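Local coordinates for protein Hydrogenase/urease maturation factor HypB (Helicobacter pylori, PDB 4LPS) that binds and slowly hydrolyses GTP and is required for nickel insertion into [NiFe] hydrogenase and for maturation of urease, at residues G58-T61 with M62-L66; A184-V187 with E188-F192; F224-F227 with L228-K231. All coordinates share one frame; numbering follows the deposited sequence.

Overall arrangement
Each contact is local, made where two adjoining segments meet without a gap, so none closes a long loop. They follow in series, neither nesting nor crossing. Contact 1 (58-66) comes first, covering the end of the phosphate-binding loop after strand 47-52 and the start of helix 59-66. Contact 2 (184-192) lies in the loop between strand 178-182 and helix 194-204. Contact 3 (224-231) is in helix 218-234, packed on strands 47-52 and 152-158 of the parallel sheet. Contact 1 holds the phosphates of GDP and contact 2 the guanine; the centres of the two contacts are about 19 Å apart. Contacts 1 and 3 touch through L66 with K225 and M62 with F224.

Contact 1 of 3, residues G58-T61 with M62-L66; sequences GKTT and MLENL. With MG (magnesium ion), chain C; GDP (guanosine-5'-diphosphate), chain D; PO4 (phosphate ion), chain E.
M62 begins the second segment and donates its N to G58 O at 3.0 Å, closing the first helical turn, with G58 at the N-cap. M62 CB sits beside the same carbonyl, while the side chain reaches M213. L63 N repeats the step to K59 O, and L63 CG lies 3.4 Å from that oxygen. The leucine packs on V76 and I133 of the sheet and on L90 of helix 85-91. E64 N bonds to T60 O at 2.9 Å, and E64 CG lies against this oxygen too. Its carboxylate forms a salt bridge to R89, which also bonds to GDP, so E64 is in a position to steady a nucleotide-binding arginine. N65 N bonds to T61 O, and the two side chains run side by side, ND2 lying 3.8 Å from T61 CG2.

This turn points its N-H groups at the nucleotide. K59 N and G58 N bond to O3B of GDP, and T60 N bonds to GDP O2B almost straight (N-H...O 170°). The T61 chi1 of -62° sets OG1 next to the N-H, and both bond to GDP O1A, OG1 at 2.6 Å. K59 bends at its last two torsions so that NZ bridges GDP O3B (2.7 Å) and O4 of a phosphate ion, probably from the crystallisation liquor. S53 OG also bonds to NZ. T60 OG1 binds magnesium at 2.3 Å, in a shell completed by GDP, the phosphate ion, a water, D86 and E135. This is the end of the P-loop (Walker A motif) and the helix that follows it, as in SIMIBI-class GTPases.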
ATOM      1  N   GLY A  58       4.358   4.689   8.427  1.00 12.21           N
ATOM      2  CA  GLY A  58       3.088   5.389   8.528  1.00 10.20           C
ATOM      3  C   GLY A  58       1.915   4.813   7.749  1.00 12.37           C
ATOM      4  O   GLY A  58       0.949   5.527   7.483  1.00 12.10           O
ATOM      5  N   LYS A  59       1.992   3.536   7.381  1.00  9.28           N
ATOM      6  CA  LYS A  59       0.930   2.882   6.609  1.00  8.78           C
ATOM      7  C   LYS A  59      -0.431   2.848   7.312  1.00 10.17           C
ATOM      8  O   LYS A  59      -1.438   3.274   6.744  1.00  9.37           O
ATOM      9  CB  LYS A  59       1.341   1.451   6.244  1.00  8.53           C
ATOM     10  CG  LYS A  59       2.578   1.359   5.367  1.00  8.36           C
ATOM     11  CD  LYS A  59       2.831  -0.074   4.915  1.00 10.04           C
ATOM     12  CE  LYS A  59       3.212  -0.980   6.079  1.00 15.07           C
ATOM     13  NZ  LYS A  59       4.302  -0.403   6.919  1.00 15.39           N
ATOM     14  N   THR A  60      -0.466   2.314   8.529  1.00  9.52           N
ATOM     15  CA  THR A  60      -1.725   2.181   9.257  1.00 10.15           C
ATOM     16  C   THR A  60      -2.346   3.545   9.558  1.00 10.85           C
ATOM     17  O   THR A  60      -3.560   3.721   9.431  1.00 13.10           O
ATOM     18  CB  THR A  60      -1.539   1.402  10.571  1.00 11.91           C
ATOM     19  OG1 THR A  60      -1.053   0.084  10.281  1.00 18.02           O
ATOM     20  CG2 THR A  60      -2.861   1.293  11.325  1.00 13.21           C
ATOM     21  N   THR A  61      -1.512   4.508   9.944  1.00 10.79           N
ATOM     22  CA  THR A  61      -1.985   5.861  10.231  1.00 11.52           C
ATOM     23  C   THR A  61      -2.620   6.474   8.992  1.00 18.49           C
ATOM     24  O   THR A  61      -3.667   7.122   9.073  1.00 20.45           O
ATOM     25  CB  THR A  61      -0.845   6.775  10.722  1.00 11.64           C
ATOM     26  OG1 THR A  61      -0.313   6.267  11.954  1.00 14.57           O
ATOM     27  CG2 THR A  61      -1.350   8.197  10.940  1.00 12.58           C
ATOM     28  N   MET A  62      -1.984   6.260   7.845  1.00 14.40           N
ATOM     29  CA  MET A  62      -2.505   6.762   6.579  1.00 15.13           C
ATOM     30  C   MET A  62      -3.889   6.196   6.278  1.00 15.51           C
ATOM     31  O   MET A  62      -4.795   6.930   5.879  1.00 17.08           O
ATOM     32  CB  MET A  62      -1.552   6.421   5.438  1.00 10.35           C
ATOM     33  CG  MET A  62      -1.971   7.006   4.105  1.00 12.15           C
ATOM     34  SD  MET A  62      -0.943   6.377   2.770  1.00 25.94           S
ATOM     35  CE  MET A  62      -1.459   4.661   2.773  1.00 21.53           C
ATOM     36  N   LEU A  63      -4.045   4.887   6.463  1.00 12.73           N
ATOM     37  CA  LEU A  63      -5.326   4.231   6.228  1.00 13.31           C
ATOM     38  C   LEU A  63      -6.387   4.728   7.206  1.00 13.19           C
ATOM     39  O   LEU A  63      -7.546   4.902   6.829  1.00 16.50           O
ATOM     40  CB  LEU A  63      -5.181   2.709   6.322  1.00 13.18           C
ATOM     41  CG  LEU A  63      -4.276   2.044   5.278  1.00 10.47           C
ATOM     42  CD1 LEU A  63      -4.225   0.544   5.482  1.00 10.91           C
ATOM     43  CD2 LEU A  63      -4.767   2.359   3.876  1.00  9.94           C
ATOM     44  N   GLU A  64      -5.994   4.943   8.460  1.00 13.59           N
ATOM     45  CA  GLU A  64      -6.894   5.525   9.455  1.00 16.64           C
ATOM     46  C   GLU A  64      -7.411   6.883   8.992  1.00 18.43           C
ATOM     47  O   GLU A  64      -8.592   7.196   9.145  1.00 21.54           O
ATOM     48  CB  GLU A  64      -6.193   5.670  10.810  1.00 14.47           C
ATOM     49  CG  GLU A  64      -5.978   4.366  11.572  1.00 17.27           C
ATOM     50  CD  GLU A  64      -5.137   4.559  12.823  1.00 22.62           C
ATOM     51  OE1 GLU A  64      -4.116   5.276  12.751  1.00 22.14           O
ATOM     52  OE2 GLU A  64      -5.500   4.001  13.880  1.00 29.90           O
ATOM     53  N   ASN A  65      -6.516   7.684   8.422  1.00 14.36           N
ATOM     54  CA  ASN A  65      -6.874   9.007   7.919  1.00 17.26           C
ATOM     55  C   ASN A  65      -7.711   8.949   6.639  1.00 17.81           C
ATOM     56  O   ASN A  65      -8.566   9.804   6.410  1.00 18.51           O
ATOM     57  CB  ASN A  65      -5.611   9.836   7.684  1.00 16.22           C
ATOM     58  CG  ASN A  65      -4.964  10.294   8.979  1.00 21.03           C
ATOM     59  OD1 ASN A  65      -5.646  10.508   9.981  1.00 23.21           O
ATOM     60  ND2 ASN A  65      -3.641  10.428   8.969  1.00 21.86           N
ATOM     61  N   LEU A  66      -7.460   7.944   5.804  1.00 14.52           N
ATOM     62  CA  LEU A  66      -8.226   7.768   4.570  1.00 16.13           C
ATOM     63  C   LEU A  66      -9.681   7.397   4.864  1.00 17.52           C
ATOM     64  O   LEU A  66     -10.583   7.713   4.088  1.00 17.87           O
ATOM     65  CB  LEU A  66      -7.581   6.703   3.680  1.00 15.49           C
ATOM     66  CG  LEU A  66      -6.360   7.123   2.853  1.00 15.68           C
ATOM     67  CD1 LEU A  66      -5.755   5.916   2.144  1.00 14.29           C
ATOM     68  CD2 LEU A  66      -6.738   8.200   1.850  1.00 15.05           C
TER
HETATM   69 MG    MG C 301       1.065  -0.880  10.398  1.00 19.55          MG
HETATM   70  PB  GDP D 302       3.221   1.633  10.054  1.00 14.28           P
HETATM   71  O1B GDP D 302       3.937   0.739  11.036  1.00 14.98           O
HETATM   72  O2B GDP D 302       1.806   1.158   9.841  1.00  8.10           O
HETATM   73  O3B GDP D 302       3.923   1.616   8.719  1.00 15.20           O
HETATM   74  O3A GDP D 302       3.227   3.141  10.603  1.00 18.89           O
HETATM   75  PA  GDP D 302       2.334   3.634  11.850  1.00 17.29           P
HETATM   76  O1A GDP D 302       0.980   4.088  11.369  1.00 13.76           O
HETATM   77  O2A GDP D 302       2.209   2.572  12.913  1.00 17.91           O
HETATM   78  O5' GDP D 302       3.158   4.905  12.364  1.00 13.35           O
HETATM   79  C5' GDP D 302       4.303   4.740  13.198  1.00 13.08           C
HETATM   80  C4' GDP D 302       4.529   6.032  13.969  1.00 13.40           C
HETATM   81  O4' GDP D 302       4.648   7.123  13.054  1.00 17.36           O
HETATM   82  C3' GDP D 302       3.340   6.344  14.859  1.00 15.26           C
HETATM   83  O3' GDP D 302       3.843   6.858  16.096  1.00 13.26           O
HETATM   84  C2' GDP D 302       2.589   7.445  14.147  1.00 14.01           C
HETATM   85  O2' GDP D 302       1.978   8.327  15.088  1.00 12.65           O
HETATM   86  C1' GDP D 302       3.706   8.144  13.396  1.00 16.50           C
HETATM   87  N9  GDP D 302       3.245   8.811  12.158  1.00 14.86           N
HETATM   88  C8  GDP D 302       2.490   8.299  11.167  1.00 10.86           C
HETATM   89  N7  GDP D 302       2.305   9.218  10.187  1.00 13.36           N
HETATM   90  C5  GDP D 302       2.965  10.339  10.544  1.00 13.38           C
HETATM   91  C6  GDP D 302       3.195  11.689   9.976  1.00 13.35           C
HETATM   92  O6  GDP D 302       2.703  12.015   8.877  1.00 15.97           O
HETATM   93  N1  GDP D 302       3.946  12.551  10.673  1.00 14.40           N
HETATM   94  C2  GDP D 302       4.488  12.225  11.863  1.00 14.35           C
HETATM   95  N2  GDP D 302       5.237  13.142  12.520  1.00 10.72           N
HETATM   96  N3  GDP D 302       4.321  11.012  12.441  1.00 14.74           N
HETATM   97  C4  GDP D 302       3.586  10.054  11.839  1.00 16.11           C
HETATM   98  P   PO4 E 303       4.276  -2.451   9.963  1.00 20.60           P
HETATM   99  O1  PO4 E 303       3.895  -3.704   9.215  1.00 27.59           O
HETATM  100  O2  PO4 E 303       3.021  -1.779  10.455  1.00 18.55           O
HETATM  101  O3  PO4 E 303       5.149  -2.813  11.137  1.00 18.96           O
HETATM  102  O4  PO4 E 303       5.023  -1.527   9.040  1.00 26.64           O
HETATM  103  O   HOH W   1       1.637  -0.167  12.469  1.00 20.83           O

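Contact 2 of 3, residues A184-V187 with E188-F192; sequences ADMV and EVFNF. With GDP (guanosine-5'-diphosphate), chain D.
M186 forms the apolar centre with V189 and F190. Its SD lies 3.9 Å from V189 CG2, and its CB packs against CD2 of the F190 ring. Segment 184-187 holds the end of the guanine-specificity motif, the counterpart of NKxD in GTPases, to which K183 and D185 belong. M186 CG stands beside the backbone N (chi1 -66°), and a bend at chi2 carries the thioether toward the nucleotide, with CE 3.3 Å from GDP N2. M186 O lies at the edge of the F190 ring, in its plane. F190 belongs, with P160, E161 and K165, to a second GDP pocket seen in this crystal. On another side, V187 CG1 faces F192 CB loosely, and both residues lean on V159.

Backbone bonds tie the turn together. F190 N donates to M186 O at 3.3 Å, closing one turn. F192 N reaches V187 O at 3.0 Å, nearly straight at 165° and in the carbonyl plane. N191 N bonds inside it to E188 O across a type I turn, and N191 takes a left-handed backbone conformation. This pair of nested bonds is a Schellman motif.

Two waters mark the polar edge. One takes the N-H of V189 and donates to D185 O; the other takes the N-H of E188 and bonds only weakly to the same carbonyl. They link the guanine motif to the turn that follows it. The D185 carboxylate itself reads the base. S214 OG also bonds to OD1, which accepts GDP N1 at 2.7 Å, while OD2 accepts GDP N2 at 2.7 Å and 169°.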
ATOM      1  N   ALA A 184       5.951  14.046   6.148  1.00 12.15           N
ATOM      2  CA  ALA A 184       6.556  15.203   5.495  1.00 16.93           C
ATOM      3  C   ALA A 184       6.675  16.412   6.425  1.00 15.99           C
ATOM      4  O   ALA A 184       7.430  17.345   6.146  1.00 12.95           O
ATOM      5  CB  ALA A 184       5.756  15.570   4.254  1.00 12.65           C
ATOM      6  N   ASP A 185       5.928  16.392   7.526  1.00 14.33           N
ATOM      7  CA  ASP A 185       6.053  17.413   8.563  1.00 16.72           C
ATOM      8  C   ASP A 185       7.443  17.430   9.208  1.00 16.48           C
ATOM      9  O   ASP A 185       7.816  18.405   9.863  1.00 15.66           O
ATOM     10  CB  ASP A 185       4.983  17.206   9.638  1.00 16.18           C
ATOM     11  CG  ASP A 185       4.977  15.793  10.187  1.00 16.42           C
ATOM     12  OD1 ASP A 185       4.640  14.857   9.429  1.00 16.02           O
ATOM     13  OD2 ASP A 185       5.301  15.614  11.382  1.00 14.46           O
ATOM     14  N   MET A 186       8.197  16.346   9.026  1.00 12.90           N
ATOM     15  CA  MET A 186       9.492  16.172   9.685  1.00 12.54           C
ATOM     16  C   MET A 186      10.699  16.557   8.821  1.00 13.53           C
ATOM     17  O   MET A 186      11.844  16.346   9.228  1.00 14.86           O
ATOM     18  CB  MET A 186       9.641  14.718  10.146  1.00 17.76           C
ATOM     19  CG  MET A 186       8.667  14.301  11.243  1.00 20.70           C
ATOM     20  SD  MET A 186       9.170  14.908  12.863  1.00 27.47           S
ATOM     21  CE  MET A 186       7.586  15.063  13.686  1.00 32.65           C
ATOM     22  N   VAL A 187      10.446  17.108   7.635  1.00 13.52           N
ATOM     23  CA  VAL A 187      11.514  17.398   6.673  1.00 13.85           C
ATOM     24  C   VAL A 187      12.612  18.301   7.242  1.00 18.88           C
ATOM     25  O   VAL A 187      13.802  18.033   7.062  1.00 17.96           O
ATOM     26  CB  VAL A 187      10.947  18.053   5.395  1.00 15.75           C
ATOM     27  CG1 VAL A 187      12.050  18.722   4.585  1.00 14.58           C
ATOM     28  CG2 VAL A 187      10.223  17.021   4.551  1.00 15.97           C
ATOM     29  N   GLU A 188      12.211  19.359   7.939  1.00 19.17           N
ATOM     30  CA  GLU A 188      13.161  20.347   8.440  1.00 20.33           C
ATOM     31  C   GLU A 188      14.061  19.825   9.564  1.00 21.71           C
ATOM     32  O   GLU A 188      15.277  20.041   9.540  1.00 20.19           O
ATOM     33  CB  GLU A 188      12.413  21.596   8.915  1.00 23.85           C
ATOM     34  CG  GLU A 188      13.216  22.879   8.776  1.00 34.96           C
ATOM     35  CD  GLU A 188      12.376  24.128   8.970  1.00 42.40           C
ATOM     36  OE1 GLU A 188      12.158  24.530  10.133  1.00 44.89           O
ATOM     37  OE2 GLU A 188      11.937  24.708   7.952  1.00 40.90           O
ATOM     38  N   VAL A 189      13.470  19.157  10.552  1.00 19.95           N
ATOM     39  CA  VAL A 189      14.246  18.647  11.681  1.00 20.97           C
ATOM     40  C   VAL A 189      15.217  17.527  11.285  1.00 18.16           C
ATOM     41  O   VAL A 189      16.200  17.285  11.985  1.00 19.41           O
ATOM     42  CB  VAL A 189      13.327  18.139  12.817  1.00 26.52           C
ATOM     43  CG1 VAL A 189      12.614  19.305  13.483  1.00 30.33           C
ATOM     44  CG2 VAL A 189      12.319  17.144  12.284  1.00 23.70           C
ATOM     45  N   PHE A 190      14.955  16.859  10.165  1.00 15.96           N
ATOM     46  CA  PHE A 190      15.850  15.806   9.688  1.00 16.18           C
ATOM     47  C   PHE A 190      16.774  16.250   8.551  1.00 19.72           C
ATOM     48  O   PHE A 190      17.583  15.453   8.066  1.00 23.15           O
ATOM     49  CB  PHE A 190      15.040  14.586   9.242  1.00 14.78           C
ATOM     50  CG  PHE A 190      14.582  13.714  10.376  1.00 16.80           C
ATOM     51  CD1 PHE A 190      15.418  12.729  10.881  1.00 16.66           C
ATOM     52  CD2 PHE A 190      13.324  13.877  10.940  1.00 16.02           C
ATOM     53  CE1 PHE A 190      15.011  11.921  11.926  1.00 14.82           C
ATOM     54  CE2 PHE A 190      12.908  13.071  11.985  1.00 14.56           C
ATOM     55  CZ  PHE A 190      13.753  12.093  12.480  1.00 14.68           C
ATOM     56  N   ASN A 191      16.656  17.510   8.135  1.00 24.75           N
ATOM     57  CA  ASN A 191      17.413  18.031   6.999  1.00 30.64           C
ATOM     58  C   ASN A 191      17.235  17.114   5.785  1.00 28.27           C
ATOM     59  O   ASN A 191      18.182  16.832   5.045  1.00 30.69           O
ATOM     60  CB  ASN A 191      18.897  18.187   7.357  1.00 37.94           C
ATOM     61  CG  ASN A 191      19.110  18.985   8.637  1.00 50.20           C
ATOM     62  OD1 ASN A 191      18.918  20.203   8.669  1.00 54.70           O
ATOM     63  ND2 ASN A 191      19.512  18.296   9.701  1.00 54.58           N
ATOM     64  N   PHE A 192      16.003  16.649   5.609  1.00 22.47           N
ATOM     65  CA  PHE A 192      15.649  15.682   4.579  1.00 16.79           C
ATOM     66  C   PHE A 192      15.604  16.383   3.231  1.00 15.10           C
ATOM     67  O   PHE A 192      14.997  17.447   3.105  1.00 18.22           O
ATOM     68  CB  PHE A 192      14.294  15.048   4.917  1.00 13.41           C
ATOM     69  CG  PHE A 192      13.869  13.945   3.989  1.00 13.30           C
ATOM     70  CD1 PHE A 192      13.182  14.225   2.813  1.00 13.95           C
ATOM     71  CD2 PHE A 192      14.107  12.619   4.320  1.00 14.22           C
ATOM     72  CE1 PHE A 192      12.772  13.203   1.970  1.00  9.83           C
ATOM     73  CE2 PHE A 192      13.695  11.593   3.487  1.00 12.27           C
ATOM     74  CZ  PHE A 192      13.029  11.886   2.309  1.00 12.14           C
TER
HETATM   75  PB  GDP D 302       3.221   1.633  10.054  1.00 14.28           P
HETATM   76  O1B GDP D 302       3.937   0.739  11.036  1.00 14.98           O
HETATM   77  O2B GDP D 302       1.806   1.158   9.841  1.00  8.10           O
HETATM   78  O3B GDP D 302       3.923   1.616   8.719  1.00 15.20           O
HETATM   79  O3A GDP D 302       3.227   3.141  10.603  1.00 18.89           O
HETATM   80  PA  GDP D 302       2.334   3.634  11.850  1.00 17.29           P
HETATM   81  O1A GDP D 302       0.980   4.088  11.369  1.00 13.76           O
HETATM   82  O2A GDP D 302       2.209   2.572  12.913  1.00 17.91           O
HETATM   83  O5' GDP D 302       3.158   4.905  12.364  1.00 13.35           O
HETATM   84  C5' GDP D 302       4.303   4.740  13.198  1.00 13.08           C
HETATM   85  C4' GDP D 302       4.529   6.032  13.969  1.00 13.40           C
HETATM   86  O4' GDP D 302       4.648   7.123  13.054  1.00 17.36           O
HETATM   87  C3' GDP D 302       3.340   6.344  14.859  1.00 15.26           C
HETATM   88  O3' GDP D 302       3.843   6.858  16.096  1.00 13.26           O
HETATM   89  C2' GDP D 302       2.589   7.445  14.147  1.00 14.01           C
HETATM   90  O2' GDP D 302       1.978   8.327  15.088  1.00 12.65           O
HETATM   91  C1' GDP D 302       3.706   8.144  13.396  1.00 16.50           C
HETATM   92  N9  GDP D 302       3.245   8.811  12.158  1.00 14.86           N
HETATM   93  C8  GDP D 302       2.490   8.299  11.167  1.00 10.86           C
HETATM   94  N7  GDP D 302       2.305   9.218  10.187  1.00 13.36           N
HETATM   95  C5  GDP D 302       2.965  10.339  10.544  1.00 13.38           C
HETATM   96  C6  GDP D 302       3.195  11.689   9.976  1.00 13.35           C
HETATM   97  O6  GDP D 302       2.703  12.015   8.877  1.00 15.97           O
HETATM   98  N1  GDP D 302       3.946  12.551  10.673  1.00 14.40           N
HETATM   99  C2  GDP D 302       4.488  12.225  11.863  1.00 14.35           C
HETATM  100  N2  GDP D 302       5.237  13.142  12.520  1.00 10.72           N
HETATM  101  N3  GDP D 302       4.321  11.012  12.441  1.00 14.74           N
HETATM  102  C4  GDP D 302       3.586  10.054  11.839  1.00 16.11           C
HETATM  103  O   HOH W   2      10.341  19.335  10.553  1.00 31.39           O
HETATM  104  O   HOH W   3       9.560  20.413   7.806  1.00 42.44           O

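Contact 3 of 3, residues F224-F227 with L228-K231; sequences FKNF and LLEK
K225 NZ, whose chain lies along L229, is gripped by two groups. N226 OD1 takes NZ at 2.7 Å, with the nitrogen tilted well out of the amide plane. D71 supplies the other partner, through a salt bridge. The chain of K225 is bent at chi2 and chi3, which lets the ammonium curl back to N226 while the methylenes cover L229, CD lying 3.6 Å from L229 CD1. L229 also packs on D71, so this side of the helix is fastened to the loop there.

The inner side is aromatic and aliphatic. L228 CG sits over one face of the F224 ring, toward its rim, 4.2 Å from the centroid in a CH-pi contact. L228 CD1 comes down on F224 CE2 at 3.6 Å. F224 CG points away from its backbone N (chi1 179°), which brings the ring to L228, one turn later. L228 CD2 also meets CD2 of F227. One turn on, K231 CG covers a face of the F227 ring in the same way. Here the lysine offers its methylenes, with CE 3.9 Å from F227 CE1.

The backbone bonds from L228 N to F224 O through K231 N to F227 O are regular. Both phenylalanines meet F211, and L228 packs on L49 and I154. This is an amphipathic alpha-helix laid against the parallel sheet of a P-loop NTPase fold.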
ATOM      1  N   PHE A 224      -4.093  12.672  -2.307  1.00 19.31           N
ATOM      2  CA  PHE A 224      -3.726  11.290  -2.598  1.00 17.25           C
ATOM      3  C   PHE A 224      -4.983  10.452  -2.803  1.00 19.95           C
ATOM      4  O   PHE A 224      -5.006   9.549  -3.639  1.00 17.98           O
ATOM      5  CB  PHE A 224      -2.863  10.698  -1.477  1.00 17.67           C
ATOM      6  CG  PHE A 224      -2.467   9.266  -1.713  1.00 19.51           C
ATOM      7  CD1 PHE A 224      -1.621   8.934  -2.761  1.00 19.40           C
ATOM      8  CD2 PHE A 224      -2.952   8.253  -0.898  1.00 16.76           C
ATOM      9  CE1 PHE A 224      -1.259   7.613  -2.994  1.00 16.80           C
ATOM     10  CE2 PHE A 224      -2.596   6.930  -1.122  1.00 12.71           C
ATOM     11  CZ  PHE A 224      -1.748   6.609  -2.172  1.00 12.54           C
ATOM     12  N   LYS A 225      -6.019  10.750  -2.023  1.00 20.55           N
ATOM     13  CA  LYS A 225      -7.305  10.071  -2.153  1.00 22.85           C
ATOM     14  C   LYS A 225      -7.902  10.277  -3.544  1.00 23.87           C
ATOM     15  O   LYS A 225      -8.382   9.331  -4.171  1.00 19.36           O
ATOM     16  CB  LYS A 225      -8.276  10.570  -1.072  1.00 24.79           C
ATOM     17  CG  LYS A 225      -9.668   9.936  -1.085  1.00 22.13           C
ATOM     18  CD  LYS A 225     -10.664  10.706  -1.948  1.00 21.87           C
ATOM     19  CE  LYS A 225     -10.990  12.063  -1.356  1.00 23.12           C
ATOM     20  NZ  LYS A 225     -11.970  12.804  -2.200  1.00 25.17           N
ATOM     21  N   ASN A 226      -7.876  11.521  -4.016  1.00 20.10           N
ATOM     22  CA  ASN A 226      -8.423  11.851  -5.326  1.00 23.26           C
ATOM     23  C   ASN A 226      -7.617  11.199  -6.437  1.00 20.50           C
ATOM     24  O   ASN A 226      -8.167  10.802  -7.464  1.00 22.10           O
ATOM     25  CB  ASN A 226      -8.461  13.368  -5.529  1.00 23.09           C
ATOM     26  CG  ASN A 226      -9.565  14.037  -4.734  1.00 28.73           C
ATOM     27  OD1 ASN A 226     -10.592  13.425  -4.441  1.00 29.44           O
ATOM     28  ND2 ASN A 226      -9.360  15.304  -4.386  1.00 25.90           N
ATOM     29  N   PHE A 227      -6.310  11.094  -6.220  1.00 19.40           N
ATOM     30  CA  PHE A 227      -5.421  10.369  -7.118  1.00 21.30           C
ATOM     31  C   PHE A 227      -5.854   8.916  -7.269  1.00 18.84           C
ATOM     32  O   PHE A 227      -5.936   8.394  -8.382  1.00 18.05           O
ATOM     33  CB  PHE A 227      -3.982  10.450  -6.598  1.00 19.87           C
ATOM     34  CG  PHE A 227      -3.030   9.508  -7.277  1.00 21.48           C
ATOM     35  CD1 PHE A 227      -2.573   9.764  -8.561  1.00 23.82           C
ATOM     36  CD2 PHE A 227      -2.576   8.374  -6.619  1.00 19.17           C
ATOM     37  CE1 PHE A 227      -1.693   8.898  -9.183  1.00 22.75           C
ATOM     38  CE2 PHE A 227      -1.695   7.503  -7.232  1.00 22.87           C
ATOM     39  CZ  PHE A 227      -1.251   7.767  -8.517  1.00 22.27           C
ATOM     40  N   LEU A 228      -6.140   8.272  -6.143  1.00 16.92           N
ATOM     41  CA  LEU A 228      -6.575   6.882  -6.145  1.00 16.23           C
ATOM     42  C   LEU A 228      -7.915   6.725  -6.852  1.00 17.26           C
ATOM     43  O   LEU A 228      -8.127   5.762  -7.590  1.00 17.14           O
ATOM     44  CB  LEU A 228      -6.667   6.354  -4.714  1.00 15.42           C
ATOM     45  CG  LEU A 228      -5.349   6.214  -3.949  1.00 14.41           C
ATOM     46  CD1 LEU A 228      -5.597   5.645  -2.563  1.00 13.80           C
ATOM     47  CD2 LEU A 228      -4.366   5.337  -4.711  1.00 15.00           C
ATOM     48  N   LEU A 229      -8.815   7.676  -6.612  1.00 18.90           N
ATOM     49  CA  LEU A 229     -10.139   7.667  -7.221  1.00 22.08           C
ATOM     50  C   LEU A 229     -10.037   7.758  -8.738  1.00 23.44           C
ATOM     51  O   LEU A 229     -10.779   7.093  -9.461  1.00 21.71           O
ATOM     52  CB  LEU A 229     -10.990   8.821  -6.681  1.00 24.85           C
ATOM     53  CG  LEU A 229     -11.613   8.648  -5.294  1.00 26.45           C
ATOM     54  CD1 LEU A 229     -12.480   9.847  -4.945  1.00 31.54           C
ATOM     55  CD2 LEU A 229     -12.424   7.361  -5.227  1.00 25.86           C
ATOM     56  N   GLU A 230      -9.119   8.592  -9.214  1.00 24.31           N
ATOM     57  CA  GLU A 230      -8.933   8.766 -10.647  1.00 27.18           C
ATOM     58  C   GLU A 230      -8.285   7.527 -11.258  1.00 23.32           C
ATOM     59  O   GLU A 230      -8.595   7.146 -12.389  1.00 24.17           O
ATOM     60  CB  GLU A 230      -8.090  10.011 -10.931  1.00 33.91           C
ATOM     61  CG  GLU A 230      -7.569  10.111 -12.360  1.00 39.27           C
ATOM     62  CD  GLU A 230      -8.680  10.271 -13.387  1.00 44.99           C
ATOM     63  OE1 GLU A 230      -9.811  10.646 -13.007  1.00 48.80           O
ATOM     64  OE2 GLU A 230      -8.421  10.015 -14.583  1.00 44.11           O
ATOM     65  N   LYS A 231      -7.389   6.894 -10.506  1.00 21.14           N
ATOM     66  CA  LYS A 231      -6.726   5.685 -10.980  1.00 20.32           C
ATOM     67  C   LYS A 231      -7.729   4.549 -11.160  1.00 21.52           C
ATOM     68  O   LYS A 231      -7.651   3.800 -12.135  1.00 21.04           O
ATOM     69  CB  LYS A 231      -5.598   5.284 -10.028  1.00 18.83           C
ATOM     70  CG  LYS A 231      -4.307   6.045 -10.313  1.00 20.24           C
ATOM     71  CD  LYS A 231      -3.862   5.778 -11.746  1.00 27.04           C
ATOM     72  CE  LYS A 231      -2.662   6.617 -12.135  1.00 30.82           C
ATOM     73  NZ  LYS A 231      -3.106   7.943 -12.645  1.00 32.16           N
TER